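PDB 4EDP: ABC transporter, substrate-binding protein, which probably binds a solute outside the membrane and hands it to a partner ABC transporter for uptake into the cell. Local coordinates for residues 139-144 / 154-159; 165-170 / 230-235; 171-176 / 345-350; 180-185 / 203-208. All coordinates share one frame; numbering follows the deposited sequence.

Contact 1: residues 139-144 / 154-159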
loop_
_atom_site.group_PDB
_atom_site.type_symbol
_atom_site.label_atom_id
_atom_site.label_comp_id
_atom_site.label_asym_id
_atom_site.label_seq_id
_atom_site.Cartn_x
_atom_site.Cartn_y
_atom_site.Cartn_z
ATOM N N ASN A 139 2.205 -3.991 -0.874
ATOM C CA ASN A 139 1.475 -4.111 -2.127
ATOM C C ASN A 139 2.291 -3.359 -3.188
ATOM O O ASN A 139 3.145 -2.517 -2.846
ATOM C CB ASN A 139 0.109 -3.440 -2.064
ATOM C CG ASN A 139 -0.761 -3.974 -0.951
ATOM O OD1 ASN A 139 -0.983 -5.181 -0.840
ATOM N ND2 ASN A 139 -1.302 -3.074 -0.152
ATOM N N SER A 140 2.014 -3.630 -4.457
ATOM C CA SER A 140 2.721 -2.922 -5.560
ATOM C C SER A 140 1.764 -2.623 -6.692
ATOM O O SER A 140 0.605 -3.042 -6.670
ATOM C CB SER A 140 3.910 -3.714 -6.107
ATOM O OG SER A 140 3.534 -4.920 -6.782
ATOM N N ILE A 141 2.265 -1.889 -7.677
ATOM C CA ILE A 141 1.506 -1.561 -8.870
ATOM C C ILE A 141 2.252 -2.048 -10.101
ATOM O O ILE A 141 3.393 -2.490 -10.019
ATOM C CB ILE A 141 1.235 -0.047 -9.001
ATOM C CG1 ILE A 141 2.540 0.751 -8.902
ATOM C CG2 ILE A 141 0.212 0.413 -7.914
ATOM C CD1 ILE A 141 2.360 2.231 -9.117
ATOM N N GLY A 142 1.570 -1.994 -11.231
ATOM C CA GLY A 142 2.145 -2.359 -12.505
ATOM C C GLY A 142 1.289 -1.707 -13.554
ATOM O O GLY A 142 0.325 -0.974 -13.231
ATOM N N ILE A 143 1.657 -1.924 -14.813
ATOM C CA ILE A 143 0.843 -1.434 -15.921
ATOM C C ILE A 143 0.105 -2.668 -16.465
ATOM O O ILE A 143 0.707 -3.581 -17.051
ATOM C CB ILE A 143 1.661 -0.811 -17.056
ATOM C CG1 ILE A 143 2.577 0.307 -16.528
ATOM C CG2 ILE A 143 0.693 -0.271 -18.137
ATOM C CD1 ILE A 143 3.529 0.885 -17.589
ATOM N N VAL A 144 -1.194 -2.720 -16.234
ATOM C CA VAL A 144 -2.011 -3.810 -16.744
ATOM C C VAL A 144 -2.309 -3.429 -18.172
ATOM O O VAL A 144 -2.834 -2.335 -18.431
ATOM C CB VAL A 144 -3.294 -3.981 -15.923
ATOM C CG1 VAL A 144 -4.170 -5.148 -16.504
ATOM C CG2 VAL A 144 -2.918 -4.219 -14.475
ATOM N N ASN A 154 6.201 -0.744 -22.182
ATOM C CA ASN A 154 7.214 -1.401 -21.355
ATOM C C ASN A 154 7.587 -0.618 -20.104
ATOM O O ASN A 154 7.739 -1.169 -19.014
ATOM C CB ASN A 154 8.482 -1.606 -22.193
ATOM C CG ASN A 154 8.285 -2.613 -23.305
ATOM O OD1 ASN A 154 7.908 -3.754 -23.048
ATOM N ND2 ASN A 154 8.572 -2.210 -24.535
ATOM N N SER A 155 7.672 0.690 -20.259
ATOM C CA SER A 155 8.136 1.580 -19.189
ATOM C C SER A 155 6.991 2.492 -18.748
ATOM O O SER A 155 5.969 2.589 -19.431
ATOM C CB SER A 155 9.250 2.457 -19.740
ATOM O OG SER A 155 8.721 3.317 -20.733
ATOM N N TRP A 156 7.155 3.180 -17.621
ATOM C CA TRP A 156 6.134 4.115 -17.184
ATOM C C TRP A 156 5.976 5.244 -18.211
ATOM O O TRP A 156 4.859 5.701 -18.484
ATOM C CB TRP A 156 6.497 4.756 -15.838
ATOM C CG TRP A 156 6.512 3.826 -14.648
ATOM C CD1 TRP A 156 7.600 3.519 -13.858
ATOM C CD2 TRP A 156 5.410 3.092 -14.098
ATOM N NE1 TRP A 156 7.235 2.644 -12.870
ATOM C CE2 TRP A 156 5.900 2.371 -12.986
ATOM C CE3 TRP A 156 4.057 2.964 -14.435
ATOM C CZ2 TRP A 156 5.095 1.526 -12.235
ATOM C CZ3 TRP A 156 3.267 2.131 -13.683
ATOM C CH2 TRP A 156 3.775 1.419 -12.606
ATOM N N GLU A 157 7.101 5.683 -18.775
ATOM C CA GLU A 157 7.089 6.774 -19.743
ATOM C C GLU A 157 6.280 6.462 -21.006
ATOM O O GLU A 157 5.776 7.382 -21.653
ATOM C CB GLU A 157 8.509 7.203 -20.101
ATOM C CG GLU A 157 9.302 7.789 -18.902
ATOM C CD GLU A 157 9.875 6.788 -17.893
ATOM O OE1 GLU A 157 9.790 5.537 -18.075
ATOM O OE2 GLU A 157 10.475 7.293 -16.899
ATOM N N ASP A 158 6.169 5.179 -21.347
ATOM C CA ASP A 158 5.390 4.748 -22.518
ATOM C C ASP A 158 3.903 5.106 -22.386
ATOM O O ASP A 158 3.190 5.160 -23.389
ATOM C CB ASP A 158 5.541 3.239 -22.806
ATOM C CG ASP A 158 6.896 2.860 -23.377
ATOM O OD1 ASP A 158 7.599 3.710 -23.977
ATOM O OD2 ASP A 158 7.238 1.667 -23.256
ATOM N N LEU A 159 3.425 5.359 -21.167
ATOM C CA LEU A 159 2.015 5.743 -20.972
ATOM C C LEU A 159 1.692 7.082 -21.655
ATOM O O LEU A 159 0.533 7.371 -21.932
ATOM C CB LEU A 159 1.677 5.823 -19.473
ATOM C CG LEU A 159 1.705 4.480 -18.718
ATOM C CD1 LEU A 159 1.563 4.725 -17.205
ATOM C CD2 LEU A 159 0.625 3.519 -19.226
#

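Contact 2: residues 165-170 / 230-235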
loop_
_atom_site.group_PDB
_atom_site.type_symbol
_atom_site.label_atom_id
_atom_site.label_comp_id
_atom_site.label_asym_id
_atom_site.label_seq_id
_atom_site.Cartn_x
_atom_site.Cartn_y
_atom_site.Cartn_z
ATOM N N LYS A 165 -4.054 7.764 -27.022
ATOM C CA LYS A 165 -5.145 8.742 -26.847
ATOM C C LYS A 165 -6.404 8.008 -26.417
ATOM O O LYS A 165 -6.779 7.012 -27.041
ATOM C CB LYS A 165 -5.541 9.451 -28.135
ATOM C CG LYS A 165 -4.509 10.182 -28.915
ATOM C CD LYS A 165 -3.908 11.294 -28.152
ATOM C CE LYS A 165 -3.028 12.161 -29.075
ATOM N NZ LYS A 165 -2.243 13.171 -28.306
ATOM N N ASN A 166 -7.052 8.493 -25.361
ATOM C CA ASN A 166 -8.303 7.929 -24.887
ATOM C C ASN A 166 -8.194 6.424 -24.589
ATOM O O ASN A 166 -9.149 5.695 -24.830
ATOM C CB ASN A 166 -9.394 8.109 -25.960
ATOM C CG ASN A 166 -9.440 9.512 -26.555
ATOM O OD1 ASN A 166 -9.436 9.672 -27.789
ATOM N ND2 ASN A 166 -9.494 10.526 -25.702
ATOM N N LYS A 167 -7.070 5.955 -24.052
ATOM C CA LYS A 167 -6.925 4.492 -23.815
ATOM C C LYS A 167 -6.376 4.057 -22.455
ATOM O O LYS A 167 -6.191 2.862 -22.239
ATOM C CB LYS A 167 -6.062 3.887 -24.923
ATOM C CG LYS A 167 -6.726 3.783 -26.260
ATOM C CD LYS A 167 -5.793 3.151 -27.274
ATOM C CE LYS A 167 -6.561 2.591 -28.466
ATOM N NZ LYS A 167 -7.439 3.583 -29.110
ATOM N N ILE A 168 -6.084 4.984 -21.537
ATOM C CA ILE A 168 -5.577 4.552 -20.227
ATOM C C ILE A 168 -6.391 5.042 -19.037
ATOM O O ILE A 168 -7.131 6.018 -19.125
ATOM C CB ILE A 168 -4.065 4.966 -19.984
ATOM C CG1 ILE A 168 -3.899 6.416 -19.550
ATOM C CG2 ILE A 168 -3.182 4.649 -21.221
ATOM C CD1 ILE A 168 -2.430 6.777 -19.218
ATOM N N ALA A 169 -6.262 4.316 -17.929
ATOM C CA ALA A 169 -6.865 4.705 -16.657
ATOM C C ALA A 169 -5.738 4.777 -15.622
ATOM O O ALA A 169 -4.825 3.935 -15.631
ATOM C CB ALA A 169 -7.954 3.715 -16.205
ATOM N N ILE A 170 -5.811 5.771 -14.745
ATOM C CA ILE A 170 -4.823 5.969 -13.693
ATOM C C ILE A 170 -5.567 6.166 -12.360
ATOM O O ILE A 170 -6.722 6.608 -12.329
ATOM C CB ILE A 170 -3.869 7.156 -13.991
ATOM C CG1 ILE A 170 -4.622 8.489 -13.986
ATOM C CG2 ILE A 170 -3.143 6.936 -15.357
ATOM C CD1 ILE A 170 -3.760 9.738 -14.339
ATOM N N GLU A 230 -12.850 -0.092 -23.272
ATOM C CA GLU A 230 -12.734 1.352 -23.040
ATOM C C GLU A 230 -11.294 1.804 -22.810
ATOM O O GLU A 230 -10.986 2.988 -22.976
ATOM C CB GLU A 230 -13.528 1.778 -21.811
ATOM C CG GLU A 230 -15.019 1.530 -21.868
ATOM C CD GLU A 230 -15.700 1.967 -20.578
ATOM O OE1 GLU A 230 -15.317 3.026 -20.020
ATOM O OE2 GLU A 230 -16.618 1.255 -20.126
ATOM N N ILE A 231 -10.457 0.886 -22.335
ATOM C CA ILE A 231 -9.046 1.148 -22.096
ATOM C C ILE A 231 -8.236 -0.055 -22.553
ATOM O O ILE A 231 -8.741 -1.180 -22.620
ATOM C CB ILE A 231 -8.720 1.470 -20.600
ATOM C CG1 ILE A 231 -9.134 0.308 -19.683
ATOM C CG2 ILE A 231 -9.397 2.774 -20.147
ATOM C CD1 ILE A 231 -8.855 0.525 -18.183
ATOM N N VAL A 232 -6.982 0.224 -22.883
ATOM C CA VAL A 232 -5.974 -0.751 -23.290
ATOM C C VAL A 232 -4.955 -0.934 -22.166
ATOM O O VAL A 232 -4.276 -1.958 -22.092
ATOM C CB VAL A 232 -5.209 -0.231 -24.524
ATOM C CG1 VAL A 232 -3.897 -0.950 -24.714
ATOM C CG2 VAL A 232 -6.103 -0.333 -25.769
ATOM N N ALA A 233 -4.819 0.080 -21.306
ATOM C CA ALA A 233 -3.850 0.028 -20.200
ATOM C C ALA A 233 -4.304 0.763 -18.953
ATOM O O ALA A 233 -5.064 1.732 -19.027
ATOM C CB ALA A 233 -2.493 0.618 -20.650
ATOM N N ALA A 234 -3.848 0.292 -17.799
ATOM C CA ALA A 234 -4.133 0.970 -16.538
ATOM C C ALA A 234 -2.990 0.812 -15.546
ATOM O O ALA A 234 -2.360 -0.252 -15.473
ATOM C CB ALA A 234 -5.448 0.449 -15.890
ATOM N N VAL A 235 -2.692 1.873 -14.809
ATOM C CA VAL A 235 -1.727 1.772 -13.720
ATOM C C VAL A 235 -2.595 1.216 -12.593
ATOM O O VAL A 235 -3.575 1.847 -12.202
ATOM C CB VAL A 235 -1.121 3.124 -13.331
ATOM C CG1 VAL A 235 -0.311 3.003 -12.051
ATOM C CG2 VAL A 235 -0.297 3.691 -14.477
#

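Contact 3: residues 171-176 / 345-350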
loop_
_atom_site.group_PDB
_atom_site.type_symbol
_atom_site.label_atom_id
_atom_site.label_comp_id
_atom_site.label_asym_id
_atom_site.label_seq_id
_atom_site.Cartn_x
_atom_site.Cartn_y
_atom_site.Cartn_z
ATOM N N PRO A 171 -4.920 5.803 -11.252
ATOM C CA PRO A 171 -5.543 5.963 -9.956
ATOM C C PRO A 171 -5.676 7.422 -9.570
ATOM O O PRO A 171 -4.782 8.237 -9.864
ATOM C CB PRO A 171 -4.563 5.252 -9.008
ATOM C CG PRO A 171 -3.264 5.383 -9.667
ATOM C CD PRO A 171 -3.575 5.214 -11.137
ATOM N N ASP A 172 -6.779 7.761 -8.913
ATOM C CA ASP A 172 -6.996 9.134 -8.502
ATOM C C ASP A 172 -6.047 9.490 -7.363
ATOM O O ASP A 172 -5.561 8.610 -6.630
ATOM C CB ASP A 172 -8.434 9.350 -8.042
ATOM C CG ASP A 172 -8.752 10.813 -7.846
ATOM O OD1 ASP A 172 -8.551 11.596 -8.798
ATOM O OD2 ASP A 172 -9.188 11.170 -6.737
ATOM N N ILE A 173 -5.786 10.781 -7.219
ATOM C CA ILE A 173 -4.883 11.280 -6.177
ATOM C C ILE A 173 -5.290 10.862 -4.768
ATOM O O ILE A 173 -4.420 10.691 -3.903
ATOM C CB ILE A 173 -4.758 12.820 -6.255
ATOM C CG1 ILE A 173 -3.613 13.322 -5.368
ATOM C CG2 ILE A 173 -6.097 13.493 -5.916
ATOM C CD1 ILE A 173 -2.198 12.749 -5.769
ATOM N N THR A 174 -6.589 10.669 -4.534
ATOM C CA THR A 174 -7.100 10.291 -3.211
ATOM C C THR A 174 -7.021 8.796 -2.871
ATOM O O THR A 174 -7.404 8.392 -1.776
ATOM C CB THR A 174 -8.588 10.737 -3.052
ATOM O OG1 THR A 174 -9.399 10.092 -4.043
ATOM C CG2 THR A 174 -8.714 12.241 -3.203
ATOM N N THR A 175 -6.514 7.989 -3.795
ATOM C CA THR A 175 -6.415 6.540 -3.616
ATOM C C THR A 175 -5.024 6.177 -3.137
ATOM O O THR A 175 -4.108 7.004 -3.160
ATOM C CB THR A 175 -6.640 5.781 -4.941
ATOM O OG1 THR A 175 -5.556 6.058 -5.836
ATOM C CG2 THR A 175 -7.992 6.170 -5.587
ATOM N N THR A 176 -4.862 4.932 -2.723
ATOM C CA THR A 176 -3.566 4.462 -2.232
ATOM C C THR A 176 -2.401 4.796 -3.131
ATOM O O THR A 176 -1.348 5.234 -2.658
ATOM C CB THR A 176 -3.600 2.946 -2.050
ATOM O OG1 THR A 176 -4.655 2.632 -1.144
ATOM C CG2 THR A 176 -2.254 2.426 -1.507
ATOM N N ASN A 345 -3.800 20.665 -7.176
ATOM C CA ASN A 345 -3.182 20.618 -8.514
ATOM C C ASN A 345 -3.777 19.517 -9.392
ATOM O O ASN A 345 -4.060 19.729 -10.576
ATOM C CB ASN A 345 -1.683 20.352 -8.412
ATOM C CG ASN A 345 -0.871 21.580 -8.026
ATOM O OD1 ASN A 345 -1.317 22.717 -8.181
ATOM N ND2 ASN A 345 0.359 21.345 -7.564
ATOM N N TRP A 346 -3.953 18.341 -8.802
ATOM C CA TRP A 346 -4.484 17.172 -9.515
ATOM C C TRP A 346 -5.887 17.438 -10.023
ATOM O O TRP A 346 -6.175 17.243 -11.203
ATOM C CB TRP A 346 -4.511 15.969 -8.579
ATOM C CG TRP A 346 -5.015 14.692 -9.198
ATOM C CD1 TRP A 346 -6.325 14.307 -9.352
ATOM C CD2 TRP A 346 -4.215 13.604 -9.696
ATOM N NE1 TRP A 346 -6.380 13.058 -9.923
ATOM C CE2 TRP A 346 -5.101 12.602 -10.135
ATOM C CE3 TRP A 346 -2.836 13.377 -9.790
ATOM C CZ2 TRP A 346 -4.652 11.404 -10.686
ATOM C CZ3 TRP A 346 -2.385 12.190 -10.334
ATOM C CH2 TRP A 346 -3.293 11.212 -10.780
ATOM N N ASN A 347 -6.760 17.878 -9.122
ATOM C CA ASN A 347 -8.136 18.172 -9.488
ATOM C C ASN A 347 -8.235 19.278 -10.539
ATOM O O ASN A 347 -9.055 19.198 -11.439
ATOM C CB ASN A 347 -8.966 18.510 -8.244
ATOM C CG ASN A 347 -9.190 17.297 -7.340
ATOM O OD1 ASN A 347 -9.091 16.156 -7.789
ATOM N ND2 ASN A 347 -9.520 17.542 -6.077
ATOM N N ARG A 348 -7.407 20.308 -10.417
ATOM C CA ARG A 348 -7.390 21.398 -11.386
ATOM C C ARG A 348 -7.040 20.854 -12.767
ATOM O O ARG A 348 -7.638 21.240 -13.769
ATOM C CB ARG A 348 -6.372 22.459 -10.954
ATOM C CG ARG A 348 -6.143 23.601 -11.943
ATOM C CD ARG A 348 -5.160 24.617 -11.368
ATOM N NE ARG A 348 -3.889 24.001 -10.989
ATOM C CZ ARG A 348 -2.869 23.789 -11.819
ATOM N NH1 ARG A 348 -2.951 24.146 -13.096
ATOM N NH2 ARG A 348 -1.760 23.208 -11.373
ATOM N N ILE A 349 -6.087 19.931 -12.805
ATOM C CA ILE A 349 -5.625 19.329 -14.054
ATOM C C ILE A 349 -6.502 18.255 -14.655
ATOM O O ILE A 349 -6.771 18.266 -15.853
ATOM C CB ILE A 349 -4.266 18.628 -13.860
ATOM C CG1 ILE A 349 -3.153 19.649 -13.738
ATOM C CG2 ILE A 349 -3.972 17.736 -15.041
ATOM C CD1 ILE A 349 -1.799 19.004 -13.521
ATOM N N MET A 350 -6.911 17.303 -13.832
ATOM C CA MET A 350 -7.700 16.171 -14.303
ATOM C C MET A 350 -9.208 16.408 -14.260
ATOM O O MET A 350 -9.943 15.898 -15.111
ATOM C CB MET A 350 -7.369 14.933 -13.454
ATOM C CG MET A 350 -5.926 14.424 -13.563
ATOM S SD MET A 350 -5.565 13.656 -15.156
ATOM C CE MET A 350 -3.774 13.524 -15.082
HETATM O O HOH W 1 -9.993 13.848 -6.589
#

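Contact 4: residues 180-185 / 203-208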
loop_
_atom_site.group_PDB
_atom_site.type_symbol
_atom_site.label_atom_id
_atom_site.label_comp_id
_atom_site.label_asym_id
_atom_site.label_seq_id
_atom_site.Cartn_x
_atom_site.Cartn_y
_atom_site.Cartn_z
ATOM N N ALA A 180 2.053 7.654 -5.844
ATOM C CA ALA A 180 2.915 6.952 -6.778
ATOM C C ALA A 180 2.749 7.504 -8.194
ATOM O O ALA A 180 3.733 7.668 -8.910
ATOM C CB ALA A 180 2.627 5.423 -6.757
ATOM N N MET A 181 1.514 7.787 -8.587
ATOM C CA MET A 181 1.248 8.295 -9.921
ATOM C C MET A 181 1.963 9.663 -10.117
ATOM O O MET A 181 2.519 9.936 -11.186
ATOM C CB MET A 181 -0.274 8.344 -10.169
ATOM C CG MET A 181 -0.606 8.506 -11.600
ATOM S SD MET A 181 -0.123 7.053 -12.562
ATOM C CE MET A 181 0.297 7.920 -14.078
ATOM N N VAL A 182 1.976 10.501 -9.083
ATOM C CA VAL A 182 2.671 11.791 -9.144
ATOM C C VAL A 182 4.190 11.530 -9.246
ATOM O O VAL A 182 4.900 12.218 -10.001
ATOM C CB VAL A 182 2.347 12.698 -7.926
ATOM C CG1 VAL A 182 3.188 13.966 -7.941
ATOM C CG2 VAL A 182 0.850 13.030 -7.867
ATOM N N GLU A 183 4.698 10.556 -8.489
ATOM C CA GLU A 183 6.139 10.250 -8.528
ATOM C C GLU A 183 6.566 9.657 -9.869
ATOM O O GLU A 183 7.689 9.909 -10.348
ATOM C CB GLU A 183 6.598 9.435 -7.308
ATOM C CG GLU A 183 6.415 10.235 -6.009
ATOM C CD GLU A 183 7.312 9.835 -4.856
ATOM O OE1 GLU A 183 8.196 8.974 -5.031
ATOM O OE2 GLU A 183 7.179 10.466 -3.763
ATOM N N ILE A 184 5.677 8.888 -10.490
ATOM C CA ILE A 184 5.920 8.353 -11.819
ATOM C C ILE A 184 6.089 9.521 -12.811
ATOM O O ILE A 184 7.019 9.528 -13.623
ATOM C CB ILE A 184 4.756 7.420 -12.248
ATOM C CG1 ILE A 184 4.867 6.071 -11.519
ATOM C CG2 ILE A 184 4.783 7.235 -13.773
ATOM C CD1 ILE A 184 3.597 5.225 -11.581
ATOM N N ALA A 185 5.219 10.521 -12.713
ATOM C CA ALA A 185 5.285 11.718 -13.557
ATOM C C ALA A 185 6.564 12.494 -13.272
ATOM O O ALA A 185 7.188 13.035 -14.201
ATOM C CB ALA A 185 4.041 12.590 -13.325
ATOM N N LYS A 203 3.283 19.120 -14.463
ATOM C CA LYS A 203 3.337 19.532 -15.864
ATOM C C LYS A 203 3.330 18.280 -16.749
ATOM O O LYS A 203 2.741 18.299 -17.841
ATOM C CB LYS A 203 4.555 20.405 -16.168
ATOM C CG LYS A 203 4.525 21.796 -15.544
ATOM C CD LYS A 203 3.377 22.656 -16.066
ATOM C CE LYS A 203 3.470 24.081 -15.520
ATOM N NZ LYS A 203 2.397 24.973 -16.057
ATOM N N GLU A 204 3.971 17.197 -16.298
ATOM C CA GLU A 204 3.952 15.940 -17.065
ATOM C C GLU A 204 2.552 15.325 -17.008
ATOM O O GLU A 204 2.094 14.733 -17.980
ATOM C CB GLU A 204 5.007 14.945 -16.600
ATOM C CG GLU A 204 6.431 15.360 -16.902
ATOM C CD GLU A 204 6.755 15.378 -18.402
ATOM O OE1 GLU A 204 5.979 14.859 -19.226
ATOM O OE2 GLU A 204 7.815 15.903 -18.753
ATOM N N LEU A 205 1.875 15.461 -15.883
ATOM C CA LEU A 205 0.495 14.959 -15.776
ATOM C C LEU A 205 -0.421 15.721 -16.747
ATOM O O LEU A 205 -1.325 15.116 -17.339
ATOM C CB LEU A 205 -0.008 14.997 -14.339
ATOM C CG LEU A 205 0.654 13.973 -13.399
ATOM C CD1 LEU A 205 0.289 14.243 -11.966
ATOM C CD2 LEU A 205 0.244 12.530 -13.789
ATOM N N GLU A 206 -0.218 17.032 -16.906
ATOM C CA GLU A 206 -1.002 17.787 -17.894
ATOM C C GLU A 206 -0.783 17.177 -19.271
ATOM O O GLU A 206 -1.734 17.022 -20.067
ATOM C CB GLU A 206 -0.587 19.276 -17.984
ATOM C CG GLU A 206 -0.858 20.090 -16.795
ATOM C CD GLU A 206 -0.502 21.568 -17.002
ATOM O OE1 GLU A 206 0.205 21.911 -17.980
ATOM O OE2 GLU A 206 -0.943 22.384 -16.175
ATOM N N ALA A 207 0.477 16.851 -19.566
ATOM C CA ALA A 207 0.832 16.281 -20.855
ATOM C C ALA A 207 0.214 14.901 -21.075
ATOM O O ALA A 207 0.022 14.481 -22.215
ATOM C CB ALA A 207 2.351 16.219 -21.029
ATOM N N LEU A 208 -0.099 14.191 -19.997
ATOM C CA LEU A 208 -0.686 12.851 -20.122
ATOM C C LEU A 208 -2.202 12.883 -20.385
ATOM O O LEU A 208 -2.783 11.878 -20.814
ATOM C CB LEU A 208 -0.442 12.088 -18.821
ATOM C CG LEU A 208 -0.843 10.628 -18.734
ATOM C CD1 LEU A 208 -0.036 9.798 -19.765
ATOM C CD2 LEU A 208 -0.593 10.121 -17.310
#

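Contact 1: residues 139-144 / 154-159
Ser-155, Trp-156 and Leu-159 meet one face of strand 139-144, the face that carries Ile-141 and Ile-143; the contact is mainly apolar and no hydrogen bond crosses it. Ser-155 offers its backbone: its O lies 3.5 Å from CD1 of Ile-143. Its hydroxyl turns back into its own segment, OG accepting from the backbone N of Asp-158 in an ST motif, while OD2 of Asp-158 takes the backbone N-H groups of Asn-154, on its anti lone pair, and of Ser-155, from above the carboxylate plane. This exchange of bonds fixes the turn from which the indole projects. Trp-156 then reaches along the strand with its six-membered ring. CZ3 lies 3.4 Å from CG1 of Ile-143, the isoleucine and the indole running antiparallel alongside one another. Farther out, CH2 comes 3.9 Å from CD1 of Ile-141, whose side chain crosses the indole at about a right angle; Ile-141 CG1 stands between backbone N and carbonyl carbon (chi1 53°), which keeps the branch close to the ring. NE1 donates to the backbone O of Gly-259. Leu-159, in the short 3-10 turn, meets Ile-143 tip to tip, CD2 to CG2 at 3.9 Å. The arrangement is that of a sheet face covered by the connection leaving one of its own strands, here in the second lobe of a periplasmic-binding-protein-like fold.

Contact 2: residues 165-170 / 230-235
Two neighbouring parallel strands of the second lobe's sheet, 168-170 and 233-235, make this contact, their axes 4.7 Å apart and 11° from parallel. The ladder starts just ahead of the strands at the carbonyl of Lys-167, which accepts twice: from N of Val-232 at 2.8 Å and from N of Ala-233 at 3.2 Å. Regular parallel bonding follows. N of Ala-169 gives to O of Ala-233 at 3.1 Å, and O of Ala-169 receives N of Val-235 at the same length. CA-H groups of Ile-168 and Ala-234 lean on these two acceptor oxygens as well. The central rungs pair Ile-168 with Ala-233 and Ala-169 with Ala-234. On one face CG2 of Ile-168 touches CB of Ala-233 at 4.1 Å. On the other, CB of Ala-169 sits between CB of Ala-234 and CD1 of Ile-231, the latter 3.9 Å away, and helix 219-227 closes over this face through Leu-222 and Met-225. At the outer end Lys-167 and Val-232 run alongside in one direction, CD 3.8 Å from CG2; the lysine chain stays extended until its last torsion, which bends (chi4 54°). Strand 212-216 pairs with the far edge of 168-171, so this is the parallel part of a mixed alpha/beta sheet, as in the lobes of extracellular solute-binding proteins of the periplasmic-binding-protein clan.

Contact 3: residues 171-176 / 345-350
Ile-173 packs over one face of the indole of Trp-346, and this packing is the main apolar part of the contact. CB of Ile-173 stands 3.6 Å from the centroid of the five-membered ring and 14° off its normal, a CH-pi contact over the face. CG1 of Ile-173 is anti to the backbone N (chi1 -169°), which leaves CG2 3.5 Å from CD1 of Trp-346. Met-350, one helical turn on, puts CG against the opposite face, so the ring is held between loop and helix. Polar contact is made by Asp-172, whose carboxylate plane is turned steeply to the ring: NE1 of Trp-346 gives a weak, bent hydrogen bond to OD1 at 2.8 Å, with an angle of 127° at the hydrogen. OD1 also has a weak bond from Thr-215. The other oxygen, OD2, takes the hydroxyl of Thr-174 on its anti lone pair, and a water donates both to it and to OD1 of Asn-347, 2.8 Å from each. Within the loop, O of Asp-172 accepts N of Thr-175, which closes a type I turn, and also its OG1. Pro-171 O, 3.3 Å from CZ2 of Trp-346, is buried without a hydrogen-bond partner. The carboxylate thus has several donors around it, which would favour its charged form, whereas the indole is probably positioned more by packing on its two faces than by its weak, bent N-H bond.

Contact 4: residues 180-185 / 203-208
Leu-205 and Ala-185 stand at the middle of the contact between helices 178-189 and 199-208, whose segments run nearly perpendicular, 95° between directions, with axes 9.4 Å apart. Leu-205 starts at CB, which leads the chain away from its own helix without itself touching helix 180-185. CG follows, turned anti to the carbonyl carbon (chi1 -70°), and lies 3.7 Å from CB of Ala-185. There the side chain forks. CD2 stays with the same methyl at 3.8 Å and also comes within 4.3 Å of the backbone O of Met-181, one turn earlier. CD1 takes the other direction and meets CG2 of Val-182 at 4.3 Å; this branch also rests on Trp-346 of helix 332-350. On one flank Glu-204 uses only its aliphatic part: CG is 3.6 Å from O of Ala-185, after which the bent chain carries the carboxylate away to a salt bridge between OE1 and NZ of Lys-188. On the other flank Met-181, in one of its two conformers, reaches Leu-208 tip to tip, CE to CD2 at 4.0 Å, the thioether chain curling at chi2 (66°); this touch is therefore less certain. The short side chain of Ala-185 lets the backbones come close, its CA being 5.6 Å from that of Glu-204. With no hydrogen bond between the two segments, their adhesion rests on shape and burial of apolar groups, while the salt bridge to Lys-188, farther along helix 178-189, adds a polar tie between the two helices beyond these segments.

In the fold
All four contacts lie in one lobe of the bilobed fold, formed from the middle of the chain and the C-terminal helix, and all use the chain from strand 135-145 onward. Contacts 1 and 2 share a sheet, in which strand 233-237 pairs with both 135-145 and 168-171; their centres are about 11 Å apart. Contact 1 closes before contact 2 opens, whereas contact 4 is nested within the loops closed by contacts 2 and 3, which themselves cross. Contacts 3 and 4, centres about 10 Å apart, meet where Trp-346 touches Leu-205. One conformer of Met-181 bridges contact 4 to Ile-170 and Val-235. The contacts probably share one apolar core, contact 4 joining the others, which would keep this lobe compact.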